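PDB 4I1A: response regulator aspartate phosphatase I from Bacillus subtilis subsp. subtilis, which dephosphorylates the sporulation phosphotransferase Spo0F, inhibiting its activity, and activates gene expression, excision and transfer of the mobile element ICEBs1 by inactivating its repressor ImmR. Local coordinates for residues E118-I123 against Y154-T159; F161-A166 against G192-S197; K241-H246 against T270-K275; L249-F254 against S260-T265. All coordinates share one frame; numbering follows the deposited sequence.

Interactions 2, 3 and 4 join antiparallel helices of the tetratricopeptide repeat domain; interaction 1 joins the start of one helix to the end of the next. Interactions 1 and 2 have centres about 13 Å apart and touch directly: K157 NZ forms a salt bridge with D196 OD2 at 2.6 Å, and Y154 CD1 packs on N193 OD1 at 3.4 Å. Interactions 3 and 4 also have centres about 13 Å apart, but their relation is one of sequence: both join helix 240-257 to helix 261-275, and interaction 4 is nested inside the loop closed by interaction 3. The centres of interactions 1 and 3 lie about 33 Å apart on opposite sides of the chain's centre.

Interaction 1 (E118-I123 against Y154-T159); sequences ELISAI and YYMKQT
L119, in the first turn of helix 119-129, packs against both Y155, the last residue of helix 139-155, and M156 just after it, and every contact across the segments is apolar. One branch goes to the tyrosine: L119 CD1 lies 3.7 Å from Y155 CD1, approaching the ring obliquely, with the two side chains crossing at about a right angle. The base of the leucine goes to the methionine, L119 CB standing 3.9 Å from M156 CE. The paired helices follow each other in the chain, and the start of one meets the end of the other, consistent with the antiparallel helix array of the tetratricopeptide repeat fold. Helix 139-155 closes here in a Schellman motif with K157, at positive phi, as its C-prime residue. The methionine chain is bent at its last torsion (chi3 65°), which brings its methyl to the next residue of helix 119-129 as well: M156 CE is 4.1 Å from I120 CD1. With an alanine in place of M156 the thioether arm is gone, and L119 CB and I120 CD1 would probably lose the methyl they share, leaving a gap. L119 also packs against F114 of helix 102-115.

Interaction 2 (F161-A166 against G192-S197); sequences FSMNYA and GNLIDS
S162 and N193 make the polar part of this contact through one hydrogen bond between side chains. N193 ND2 donates to S162 OG at 2.6 Å, with an N-H...O angle of 157°, and the hydroxyl oxygen lies close to the plane of the amide. Both residues are buried, and the bond joins their polar ends. The serine oxygen stands trans to its own backbone N (chi1 170°), which directs it to the amide. S162 OG has two partners: it accepts from N193 and, since a carbonyl can only accept, donates to the backbone O of S150.

The apolar part belongs to M163, whose chain is bent at its second and third torsions. It slides past N193 in the opposite direction, so that both M163 SD and M163 CE lie 4.0 Å from N193 CB. The sulfur then meets the next residue along, M163 SD to L194 CD2 being 3.8 Å, where the two side chains cross at about a right angle. The thioether thus lies along the base of the asparagine, while the amide end serves the serine.

The segments lie on consecutive helices, 159-173 and 180-196; 161-166 falls in the predicted second tetratricopeptide repeat and 192-197 in the predicted third. Their local axes run antiparallel at 156° with a closest approach of 10.0 Å. Y154 of helix 139-155 packs on both S162 and N193, and helix 200-215 meets L194 through A203.

Interaction 3 (K241-H246 against T270-K275); sequences KKASQH and TYVEAK
The carboxylate of E273 is approached by the hydroxyl of S244, which meets OE2 on its anti side, 22° out of the carboxylate plane. S244 OG donates to E273 OE2 at 2.7 Å, and the other oxygen, OE1, is bonded to the side-chain amide of N278, so both oxygens are bonded. The second flat group is the Y271 ring, which within its own helix carries K275 CE over the centre of one face, 3.4 Å above the plane.

The glutamate reaches across because its chain folds at chi2 (-64°), bringing the carboxylate end nearer than its CB direction alone would suggest. The same serine oxygen also packs closely on valine, S244 OG being 3.2 Å from V272 CG1. The other valine methyl takes the apolar neighbour, V272 CG2 to A243 CB at 4.2 Å.

Helices 240-257 and 261-275 are successive and antiparallel, with local axes 9.8 Å apart at closest approach and at 152° to each other, the helix pairing of the tetratricopeptide repeat domain. Helix 220-236 touches both sides of the contact, Y234 on A243 and D235 on V272, while helix 279-295 packs A282 against E273.

Interaction 4 (L249-F254 against S260-T265); sequences LALEIF and SFLTKT
Two successive antiparallel helices of the tetratricopeptide repeat domain, 240-257 and 261-275, meet here next to the short turn that joins them, with local axes 9.5 Å apart at an angle of 152°. F254 is central. F261 CB sits over one face of its ring, offset toward the rim and 3.8 Å from the ring centroid, a CH-pi contact; the F261 ring itself is oblique to F254, with planes at 47°. At the ring edge, near its plane, T265 OG1 lies 3.5 Å from F254 CD2. At the ring's stem, F254 CB is 4.1 Å from L262 CD1, and that methyl also meets L251 CD1 at 3.5 Å. The threonine methyl completes the apolar group, T265 CG2 being 4.2 Å from A250 CB. Replacing F254 with an alanine would probably leave F261 CB without its aromatic face and open a gap beside T265. The buried threonine hydroxyl is satisfied within its own helix: T265 OG1 donates to F261 O at 2.7 Å, and T265 N reaches that carbonyl from the opposite face of its plane. Without inter-segment hydrogen bonds, cohesion rests mainly on apolar and CH-pi contacts, the threonine hydroxyl lying at the ring edge.

Interaction 1 (E118-I123 against Y154-T159)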
loop_
_atom_site.group_PDB
_atom_site.type_symbol
_atom_site.label_atom_id
_atom_site.label_comp_id
_atom_site.label_asym_id
_atom_site.label_seq_id
_atom_site.Cartn_x
_atom_site.Cartn_y
_atom_site.Cartn_z
ATOM N N GLU A 118 4.804 -3.269 20.008
ATOM C CA GLU A 118 5.332 -4.522 20.529
ATOM C C GLU A 118 4.539 -5.670 19.900
ATOM O O GLU A 118 3.576 -6.171 20.480
ATOM C CB GLU A 118 5.240 -4.553 22.055
ATOM C CG GLU A 118 6.121 -3.521 22.738
ATOM C CD GLU A 118 7.591 -3.695 22.400
ATOM O OE1 GLU A 118 8.173 -2.775 21.784
ATOM O OE2 GLU A 118 8.163 -4.747 22.755
ATOM N N LEU A 119 4.954 -6.068 18.700
ATOM C CA LEU A 119 4.174 -6.975 17.862
ATOM C C LEU A 119 4.028 -8.382 18.438
ATOM O O LEU A 119 2.957 -9.002 18.326
ATOM C CB LEU A 119 4.777 -7.033 16.458
ATOM C CG LEU A 119 4.892 -5.653 15.807
ATOM C CD1 LEU A 119 5.662 -5.714 14.492
ATOM C CD2 LEU A 119 3.506 -5.045 15.610
ATOM N N ILE A 120 5.107 -8.880 19.038
ATOM C CA ILE A 120 5.098 -10.199 19.662
ATOM C C ILE A 120 4.080 -10.226 20.800
ATOM O O ILE A 120 3.291 -11.167 20.908
ATOM C CB ILE A 120 6.523 -10.621 20.144
ATOM C CG1 ILE A 120 7.073 -11.749 19.274
ATOM C CG2 ILE A 120 6.518 -11.091 21.591
ATOM C CD1 ILE A 120 7.027 -11.477 17.790
ATOM N N SER A 121 4.070 -9.172 21.615
ATOM C CA SER A 121 3.184 -9.110 22.775
ATOM C C SER A 121 1.741 -9.062 22.330
ATOM O O SER A 121 0.886 -9.745 22.894
ATOM C CB SER A 121 3.500 -7.889 23.636
ATOM O OG SER A 121 4.888 -7.812 23.905
ATOM N N ALA A 122 1.485 -8.259 21.301
ATOM C CA ALA A 122 0.137 -8.076 20.772
ATOM C C ALA A 122 -0.450 -9.401 20.322
ATOM O O ALA A 122 -1.539 -9.784 20.748
ATOM C CB ALA A 122 0.140 -7.067 19.619
ATOM N N ILE A 123 0.276 -10.099 19.460
ATOM C CA ILE A 123 -0.203 -11.371 18.947
ATOM C C ILE A 123 -0.283 -12.405 20.070
ATOM O O ILE A 123 -1.181 -13.252 20.081
ATOM C CB ILE A 123 0.646 -11.867 17.746
ATOM C CG1 ILE A 123 0.014 -13.111 17.128
ATOM C CG2 ILE A 123 2.075 -12.131 18.155
ATOM C CD1 ILE A 123 -1.466 -12.931 16.831
ATOM N N TYR A 154 -0.876 -8.725 9.172
ATOM C CA TYR A 154 -0.565 -7.979 7.958
ATOM C C TYR A 154 0.648 -7.068 8.157
ATOM O O TYR A 154 1.417 -6.830 7.225
ATOM C CB TYR A 154 -1.780 -7.163 7.511
ATOM C CG TYR A 154 -1.548 -6.319 6.277
ATOM C CD1 TYR A 154 -1.213 -6.906 5.061
ATOM C CD2 TYR A 154 -1.676 -4.935 6.324
ATOM C CE1 TYR A 154 -0.993 -6.140 3.928
ATOM C CE2 TYR A 154 -1.464 -4.154 5.189
ATOM C CZ TYR A 154 -1.122 -4.763 3.995
ATOM O OH TYR A 154 -0.913 -4.002 2.864
ATOM N N TYR A 155 0.821 -6.566 9.374
ATOM C CA TYR A 155 1.950 -5.692 9.674
ATOM C C TYR A 155 3.251 -6.495 9.653
ATOM O O TYR A 155 4.284 -6.007 9.199
ATOM C CB TYR A 155 1.749 -5.011 11.033
ATOM C CG TYR A 155 2.623 -3.798 11.296
ATOM C CD1 TYR A 155 3.922 -3.939 11.777
ATOM C CD2 TYR A 155 2.141 -2.509 11.086
ATOM C CE1 TYR A 155 4.723 -2.832 12.026
ATOM C CE2 TYR A 155 2.932 -1.397 11.335
ATOM C CZ TYR A 155 4.223 -1.563 11.805
ATOM O OH TYR A 155 5.015 -0.460 12.052
ATOM N N MET A 156 3.193 -7.732 10.131
ATOM C CA MET A 156 4.376 -8.581 10.179
ATOM C C MET A 156 4.526 -9.399 8.910
ATOM O O MET A 156 5.350 -10.315 8.851
ATOM C CB MET A 156 4.301 -9.509 11.381
ATOM C CG MET A 156 3.743 -8.813 12.590
ATOM S SD MET A 156 3.704 -9.890 14.010
ATOM C CE MET A 156 5.472 -10.160 14.244
ATOM N N LYS A 157 3.716 -9.070 7.905
ATOM C CA LYS A 157 3.764 -9.742 6.609
ATOM C C LYS A 157 3.624 -11.254 6.745
ATOM O O LYS A 157 4.160 -12.018 5.943
ATOM C CB LYS A 157 5.043 -9.368 5.845
ATOM C CG LYS A 157 5.171 -7.867 5.550
ATOM C CD LYS A 157 4.186 -7.431 4.465
ATOM C CE LYS A 157 3.737 -5.981 4.654
ATOM N NZ LYS A 157 2.735 -5.549 3.627
ATOM N N GLN A 158 2.904 -11.679 7.776
ATOM C CA GLN A 158 2.477 -13.067 7.897
ATOM C C GLN A 158 1.246 -13.254 7.015
ATOM O O GLN A 158 0.120 -13.386 7.508
ATOM C CB GLN A 158 2.164 -13.412 9.357
ATOM C CG GLN A 158 3.376 -13.847 10.180
ATOM C CD GLN A 158 3.893 -15.221 9.759
ATOM O OE1 GLN A 158 3.110 -16.125 9.436
ATOM N NE2 GLN A 158 5.215 -15.382 9.751
ATOM N N THR A 159 1.491 -13.265 5.706
ATOM C CA THR A 159 0.456 -13.229 4.676
ATOM C C THR A 159 -0.607 -14.297 4.851
ATOM O O THR A 159 -1.796 -14.026 4.686
ATOM C CB THR A 159 1.085 -13.374 3.266
ATOM O OG1 THR A 159 2.110 -12.389 3.093
ATOM C CG2 THR A 159 0.045 -13.214 2.177
#

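Interaction 2 (F161-A166 against G192-S197)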
loop_
_atom_site.group_PDB
_atom_site.type_symbol
_atom_site.label_atom_id
_atom_site.label_comp_id
_atom_site.label_asym_id
_atom_site.label_seq_id
_atom_site.Cartn_x
_atom_site.Cartn_y
_atom_site.Cartn_z
ATOM N N PHE A 161 -1.561 -16.016 7.647
ATOM C CA PHE A 161 -2.384 -15.783 8.835
ATOM C C PHE A 161 -3.307 -14.577 8.685
ATOM O O PHE A 161 -4.471 -14.624 9.074
ATOM C CB PHE A 161 -1.502 -15.617 10.077
ATOM C CG PHE A 161 -1.094 -16.917 10.706
ATOM C CD1 PHE A 161 -0.401 -17.864 9.978
ATOM C CD2 PHE A 161 -1.400 -17.190 12.030
ATOM C CE1 PHE A 161 -0.026 -19.059 10.554
ATOM C CE2 PHE A 161 -1.023 -18.385 12.616
ATOM C CZ PHE A 161 -0.334 -19.322 11.874
ATOM N N SER A 162 -2.777 -13.499 8.123
ATOM C CA SER A 162 -3.540 -12.275 7.953
ATOM C C SER A 162 -4.762 -12.523 7.087
ATOM O O SER A 162 -5.882 -12.181 7.462
ATOM C CB SER A 162 -2.668 -11.186 7.331
ATOM O OG SER A 162 -3.451 -10.075 6.951
ATOM N N MET A 163 -4.544 -13.142 5.934
ATOM C CA MET A 163 -5.630 -13.376 4.994
ATOM C C MET A 163 -6.665 -14.349 5.547
ATOM O O MET A 163 -7.842 -14.275 5.200
ATOM C CB MET A 163 -5.082 -13.854 3.655
ATOM C CG MET A 163 -6.089 -13.795 2.526
ATOM S SD MET A 163 -5.278 -13.445 0.963
ATOM C CE MET A 163 -3.707 -14.274 1.186
ATOM N N ASN A 164 -6.232 -15.254 6.418
ATOM C CA ASN A 164 -7.161 -16.169 7.071
ATOM C C ASN A 164 -8.073 -15.408 8.028
ATOM O O ASN A 164 -9.299 -15.528 7.968
ATOM C CB ASN A 164 -6.408 -17.266 7.819
ATOM C CG ASN A 164 -7.338 -18.356 8.357
ATOM O OD1 ASN A 164 -8.000 -18.180 9.384
ATOM N ND2 ASN A 164 -7.380 -19.495 7.666
ATOM N N TYR A 165 -7.474 -14.607 8.902
ATOM C CA TYR A 165 -8.251 -13.867 9.889
ATOM C C TYR A 165 -9.093 -12.769 9.251
ATOM O O TYR A 165 -10.150 -12.415 9.769
ATOM C CB TYR A 165 -7.354 -13.322 11.007
ATOM C CG TYR A 165 -7.001 -14.387 12.029
ATOM C CD1 TYR A 165 -7.861 -14.684 13.082
ATOM C CD2 TYR A 165 -5.817 -15.110 11.930
ATOM C CE1 TYR A 165 -7.543 -15.665 14.018
ATOM C CE2 TYR A 165 -5.495 -16.096 12.855
ATOM C CZ TYR A 165 -6.363 -16.369 13.896
ATOM O OH TYR A 165 -6.037 -17.342 14.816
ATOM N N ALA A 166 -8.632 -12.249 8.119
ATOM C CA ALA A 166 -9.359 -11.207 7.400
ATOM C C ALA A 166 -10.629 -11.783 6.796
ATOM O O ALA A 166 -11.722 -11.233 6.971
ATOM C CB ALA A 166 -8.487 -10.601 6.314
ATOM N N GLY A 192 -4.519 -6.298 0.141
ATOM C CA GLY A 192 -3.154 -5.951 0.522
ATOM C C GLY A 192 -2.281 -7.197 0.646
ATOM O O GLY A 192 -1.132 -7.218 0.201
ATOM N N ASN A 193 -2.827 -8.243 1.258
ATOM C CA ASN A 193 -2.118 -9.512 1.362
ATOM C C ASN A 193 -1.864 -10.131 -0.010
ATOM O O ASN A 193 -0.776 -10.636 -0.282
ATOM C CB ASN A 193 -2.903 -10.479 2.234
ATOM C CG ASN A 193 -2.726 -10.205 3.715
ATOM O OD1 ASN A 193 -1.610 -10.229 4.226
ATOM N ND2 ASN A 193 -3.833 -9.951 4.416
ATOM N N LEU A 194 -2.876 -10.077 -0.872
ATOM C CA LEU A 194 -2.749 -10.545 -2.249
ATOM C C LEU A 194 -1.677 -9.763 -3.015
ATOM O O LEU A 194 -0.930 -10.344 -3.807
ATOM C CB LEU A 194 -4.107 -10.481 -2.968
ATOM C CG LEU A 194 -5.127 -11.499 -2.453
ATOM C CD1 LEU A 194 -6.528 -11.238 -2.963
ATOM C CD2 LEU A 194 -4.680 -12.925 -2.803
ATOM N N ILE A 195 -1.603 -8.452 -2.779
ATOM C CA ILE A 195 -0.546 -7.619 -3.355
ATOM C C ILE A 195 0.842 -8.092 -2.900
ATOM O O ILE A 195 1.757 -8.236 -3.713
ATOM C CB ILE A 195 -0.737 -6.124 -2.996
ATOM C CG1 ILE A 195 -1.863 -5.521 -3.834
ATOM C CG2 ILE A 195 0.549 -5.317 -3.213
ATOM C CD1 ILE A 195 -2.061 -4.073 -3.575
ATOM N N ASP A 196 0.990 -8.354 -1.605
ATOM C CA ASP A 196 2.244 -8.891 -1.093
ATOM C C ASP A 196 2.626 -10.245 -1.710
ATOM O O ASP A 196 3.797 -10.610 -1.705
ATOM C CB ASP A 196 2.217 -8.981 0.436
ATOM C CG ASP A 196 2.191 -7.620 1.095
ATOM O OD1 ASP A 196 2.539 -6.627 0.419
ATOM O OD2 ASP A 196 1.834 -7.545 2.292
ATOM N N SER A 197 1.646 -10.981 -2.231
ATOM C CA SER A 197 1.910 -12.250 -2.901
ATOM C C SER A 197 1.990 -12.081 -4.416
ATOM O O SER A 197 2.005 -13.075 -5.146
ATOM C CB SER A 197 0.808 -13.277 -2.600
ATOM O OG SER A 197 0.653 -13.498 -1.219
#

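Interaction 3 (K241-H246 against T270-K275)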
loop_
_atom_site.group_PDB
_atom_site.type_symbol
_atom_site.label_atom_id
_atom_site.label_comp_id
_atom_site.label_asym_id
_atom_site.label_seq_id
_atom_site.Cartn_x
_atom_site.Cartn_y
_atom_site.Cartn_z
ATOM N N LYS A 241 -3.857 2.780 -19.080
ATOM C CA LYS A 241 -5.000 3.641 -19.399
ATOM C C LYS A 241 -6.042 3.572 -18.295
ATOM O O LYS A 241 -6.491 4.601 -17.788
ATOM C CB LYS A 241 -5.630 3.279 -20.746
ATOM C CG LYS A 241 -4.928 3.900 -21.940
ATOM C CD LYS A 241 -5.664 3.577 -23.233
ATOM C CE LYS A 241 -5.347 4.588 -24.323
ATOM N NZ LYS A 241 -6.177 4.365 -25.549
ATOM N N LYS A 242 -6.415 2.356 -17.911
ATOM C CA LYS A 242 -7.368 2.185 -16.824
ATOM C C LYS A 242 -6.786 2.675 -15.498
ATOM O O LYS A 242 -7.493 3.294 -14.703
ATOM C CB LYS A 242 -7.864 0.734 -16.734
ATOM C CG LYS A 242 -8.902 0.401 -17.807
ATOM C CD LYS A 242 -9.604 -0.935 -17.585
ATOM C CE LYS A 242 -8.876 -2.067 -18.295
ATOM N NZ LYS A 242 -9.722 -3.299 -18.407
ATOM N N ALA A 243 -5.498 2.415 -15.278
ATOM C CA ALA A 243 -4.812 2.887 -14.074
ATOM C C ALA A 243 -5.003 4.385 -13.911
ATOM O O ALA A 243 -5.410 4.859 -12.855
ATOM C CB ALA A 243 -3.315 2.533 -14.119
ATOM N N SER A 244 -4.753 5.124 -14.983
ATOM C CA SER A 244 -4.902 6.570 -14.953
ATOM C C SER A 244 -6.333 7.060 -14.705
ATOM O O SER A 244 -6.536 8.026 -13.970
ATOM C CB SER A 244 -4.334 7.185 -16.230
ATOM O OG SER A 244 -2.923 7.200 -16.175
ATOM N N GLN A 245 -7.317 6.412 -15.320
ATOM C CA GLN A 245 -8.703 6.852 -15.162
ATOM C C GLN A 245 -9.174 6.657 -13.720
ATOM O O GLN A 245 -9.875 7.509 -13.172
ATOM C CB GLN A 245 -9.641 6.159 -16.157
ATOM C CG GLN A 245 -11.106 6.615 -16.063
ATOM C CD GLN A 245 -11.308 8.123 -16.267
ATOM O OE1 GLN A 245 -10.825 8.707 -17.242
ATOM N NE2 GLN A 245 -12.034 8.751 -15.345
ATOM N N HIS A 246 -8.762 5.558 -13.093
ATOM C CA HIS A 246 -9.090 5.348 -11.687
ATOM C C HIS A 246 -8.317 6.295 -10.763
ATOM O O HIS A 246 -8.833 6.732 -9.732
ATOM C CB HIS A 246 -8.874 3.890 -11.283
ATOM C CG HIS A 246 -9.981 2.979 -11.709
ATOM N ND1 HIS A 246 -11.149 2.842 -10.982
ATOM C CD2 HIS A 246 -10.116 2.167 -12.784
ATOM C CE1 HIS A 246 -11.945 1.983 -11.592
ATOM N NE2 HIS A 246 -11.345 1.559 -12.690
ATOM N N THR A 270 1.942 10.128 -11.973
ATOM C CA THR A 270 3.107 10.620 -12.695
ATOM C C THR A 270 3.853 9.461 -13.333
ATOM O O THR A 270 4.212 9.493 -14.518
ATOM C CB THR A 270 4.100 11.347 -11.753
ATOM O OG1 THR A 270 3.441 12.432 -11.089
ATOM C CG2 THR A 270 5.298 11.875 -12.535
ATOM N N TYR A 271 4.098 8.436 -12.528
ATOM C CA TYR A 271 4.866 7.293 -12.991
ATOM C C TYR A 271 4.150 6.564 -14.135
ATOM O O TYR A 271 4.763 6.251 -15.160
ATOM C CB TYR A 271 5.149 6.346 -11.826
ATOM C CG TYR A 271 6.329 5.445 -12.057
ATOM C CD1 TYR A 271 7.092 5.543 -13.220
ATOM C CD2 TYR A 271 6.685 4.492 -11.115
ATOM C CE1 TYR A 271 8.177 4.709 -13.431
ATOM C CE2 TYR A 271 7.758 3.662 -11.311
ATOM C CZ TYR A 271 8.502 3.771 -12.467
ATOM O OH TYR A 271 9.567 2.929 -12.646
ATOM N N VAL A 272 2.854 6.310 -13.951
ATOM C CA VAL A 272 2.039 5.655 -14.970
ATOM C C VAL A 272 2.118 6.369 -16.327
ATOM O O VAL A 272 2.264 5.730 -17.375
ATOM C CB VAL A 272 0.569 5.513 -14.499
ATOM C CG1 VAL A 272 -0.381 5.331 -15.672
ATOM C CG2 VAL A 272 0.449 4.363 -13.524
ATOM N N GLU A 273 2.041 7.692 -16.303
ATOM C CA GLU A 273 2.070 8.474 -17.537
ATOM C C GLU A 273 3.451 8.462 -18.186
ATOM O O GLU A 273 3.574 8.448 -19.414
ATOM C CB GLU A 273 1.612 9.910 -17.270
ATOM C CG GLU A 273 0.125 10.035 -16.932
ATOM C CD GLU A 273 -0.767 9.625 -18.093
ATOM O OE1 GLU A 273 -0.388 9.892 -19.250
ATOM O OE2 GLU A 273 -1.848 9.034 -17.864
ATOM N N ALA A 274 4.485 8.481 -17.352
ATOM C CA ALA A 274 5.860 8.371 -17.820
ATOM C C ALA A 274 6.103 7.022 -18.513
ATOM O O ALA A 274 6.765 6.956 -19.552
ATOM C CB ALA A 274 6.819 8.551 -16.657
ATOM N N LYS A 275 5.561 5.950 -17.938
ATOM C CA LYS A 275 5.702 4.621 -18.530
ATOM C C LYS A 275 5.027 4.513 -19.898
ATOM O O LYS A 275 5.370 3.638 -20.686
ATOM C CB LYS A 275 5.146 3.538 -17.604
ATOM C CG LYS A 275 5.908 3.321 -16.307
ATOM C CD LYS A 275 5.189 2.270 -15.477
ATOM C CE LYS A 275 5.574 2.337 -14.022
ATOM N NZ LYS A 275 4.989 1.187 -13.279
#

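Interaction 4 (L249-F254 against S260-T265)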
loop_
_atom_site.group_PDB
_atom_site.type_symbol
_atom_site.label_atom_id
_atom_site.label_comp_id
_atom_site.label_asym_id
_atom_site.label_seq_id
_atom_site.Cartn_x
_atom_site.Cartn_y
_atom_site.Cartn_z
ATOM N N LEU A 249 -9.785 9.876 -10.676
ATOM C CA LEU A 249 -11.031 9.863 -9.923
ATOM C C LEU A 249 -10.703 9.945 -8.439
ATOM O O LEU A 249 -11.370 10.652 -7.680
ATOM C CB LEU A 249 -11.847 8.604 -10.226
ATOM C CG LEU A 249 -12.541 8.559 -11.592
ATOM C CD1 LEU A 249 -13.399 7.297 -11.761
ATOM C CD2 LEU A 249 -13.383 9.812 -11.816
ATOM N N ALA A 250 -9.653 9.232 -8.041
ATOM C CA ALA A 250 -9.162 9.295 -6.673
ATOM C C ALA A 250 -8.642 10.691 -6.381
ATOM O O ALA A 250 -8.913 11.268 -5.329
ATOM C CB ALA A 250 -8.062 8.272 -6.459
ATOM N N LEU A 251 -7.901 11.227 -7.341
ATOM C CA LEU A 251 -7.293 12.543 -7.242
ATOM C C LEU A 251 -8.321 13.644 -7.005
ATOM O O LEU A 251 -8.080 14.544 -6.205
ATOM C CB LEU A 251 -6.506 12.832 -8.522
ATOM C CG LEU A 251 -5.523 14.002 -8.505
ATOM C CD1 LEU A 251 -4.484 13.756 -7.430
ATOM C CD2 LEU A 251 -4.866 14.188 -9.883
ATOM N N GLU A 252 -9.456 13.570 -7.704
ATOM C CA GLU A 252 -10.516 14.575 -7.592
ATOM C C GLU A 252 -10.991 14.706 -6.157
ATOM O O GLU A 252 -11.242 15.810 -5.669
ATOM C CB GLU A 252 -11.729 14.198 -8.451
ATOM C CG GLU A 252 -11.511 14.188 -9.955
ATOM C CD GLU A 252 -12.724 13.644 -10.705
ATOM O OE1 GLU A 252 -12.550 13.148 -11.840
ATOM O OE2 GLU A 252 -13.848 13.712 -10.154
ATOM N N ILE A 253 -11.133 13.562 -5.498
ATOM C CA ILE A 253 -11.645 13.505 -4.133
ATOM C C ILE A 253 -10.581 13.931 -3.121
ATOM O O ILE A 253 -10.845 14.744 -2.234
ATOM C CB ILE A 253 -12.169 12.086 -3.808
ATOM C CG1 ILE A 253 -13.443 11.806 -4.608
ATOM C CG2 ILE A 253 -12.423 11.918 -2.313
ATOM C CD1 ILE A 253 -13.757 10.327 -4.768
ATOM N N PHE A 254 -9.378 13.392 -3.275
ATOM C CA PHE A 254 -8.272 13.674 -2.363
ATOM C C PHE A 254 -7.843 15.141 -2.386
ATOM O O PHE A 254 -7.448 15.688 -1.351
ATOM C CB PHE A 254 -7.059 12.788 -2.686
ATOM C CG PHE A 254 -7.214 11.352 -2.261
ATOM C CD1 PHE A 254 -8.032 11.004 -1.185
ATOM C CD2 PHE A 254 -6.536 10.349 -2.936
ATOM C CE1 PHE A 254 -8.164 9.676 -0.790
ATOM C CE2 PHE A 254 -6.662 9.022 -2.549
ATOM C CZ PHE A 254 -7.474 8.680 -1.477
ATOM N N SER A 260 -3.749 12.792 3.077
ATOM C CA SER A 260 -2.343 12.479 2.828
ATOM C C SER A 260 -2.109 11.615 1.581
ATOM O O SER A 260 -1.061 11.722 0.948
ATOM C CB SER A 260 -1.701 11.840 4.062
ATOM O OG SER A 260 -2.345 10.630 4.399
ATOM N N PHE A 261 -3.091 10.785 1.220
ATOM C CA PHE A 261 -3.000 9.914 0.040
ATOM C C PHE A 261 -2.896 10.694 -1.269
ATOM O O PHE A 261 -2.711 10.109 -2.336
ATOM C CB PHE A 261 -4.203 8.967 -0.043
ATOM C CG PHE A 261 -4.115 7.777 0.878
ATOM C CD1 PHE A 261 -2.905 7.131 1.095
ATOM C CD2 PHE A 261 -5.256 7.291 1.513
ATOM C CE1 PHE A 261 -2.831 6.028 1.939
ATOM C CE2 PHE A 261 -5.192 6.200 2.357
ATOM C CZ PHE A 261 -3.977 5.564 2.575
ATOM N N LEU A 262 -3.033 12.011 -1.188
ATOM C CA LEU A 262 -2.930 12.866 -2.360
ATOM C C LEU A 262 -1.556 12.717 -3.003
ATOM O O LEU A 262 -1.437 12.592 -4.217
ATOM C CB LEU A 262 -3.169 14.316 -1.957
ATOM C CG LEU A 262 -3.103 15.383 -3.043
ATOM C CD1 LEU A 262 -3.914 14.949 -4.237
ATOM C CD2 LEU A 262 -3.642 16.708 -2.500
ATOM N N THR A 263 -0.515 12.701 -2.179
ATOM C CA THR A 263 0.847 12.662 -2.697
ATOM C C THR A 263 1.146 11.351 -3.433
ATOM O O THR A 263 1.724 11.346 -4.525
ATOM C CB THR A 263 1.878 12.886 -1.568
ATOM O OG1 THR A 263 1.604 14.137 -0.911
ATOM C CG2 THR A 263 3.274 12.919 -2.144
ATOM N N LYS A 264 0.739 10.244 -2.822
ATOM C CA LYS A 264 0.983 8.911 -3.351
ATOM C C LYS A 264 0.227 8.691 -4.670
ATOM O O LYS A 264 0.735 8.074 -5.605
ATOM C CB LYS A 264 0.566 7.883 -2.295
ATOM C CG LYS A 264 0.335 6.484 -2.816
ATOM C CD LYS A 264 0.185 5.483 -1.684
ATOM C CE LYS A 264 0.285 4.049 -2.220
ATOM N NZ LYS A 264 -0.052 2.999 -1.210
ATOM N N THR A 265 -0.992 9.207 -4.727
ATOM C CA THR A 265 -1.809 9.172 -5.931
ATOM C C THR A 265 -1.173 9.985 -7.074
ATOM O O THR A 265 -1.185 9.556 -8.226
ATOM C CB THR A 265 -3.217 9.733 -5.615
ATOM O OG1 THR A 265 -3.784 8.986 -4.537
ATOM C CG2 THR A 265 -4.151 9.682 -6.825
#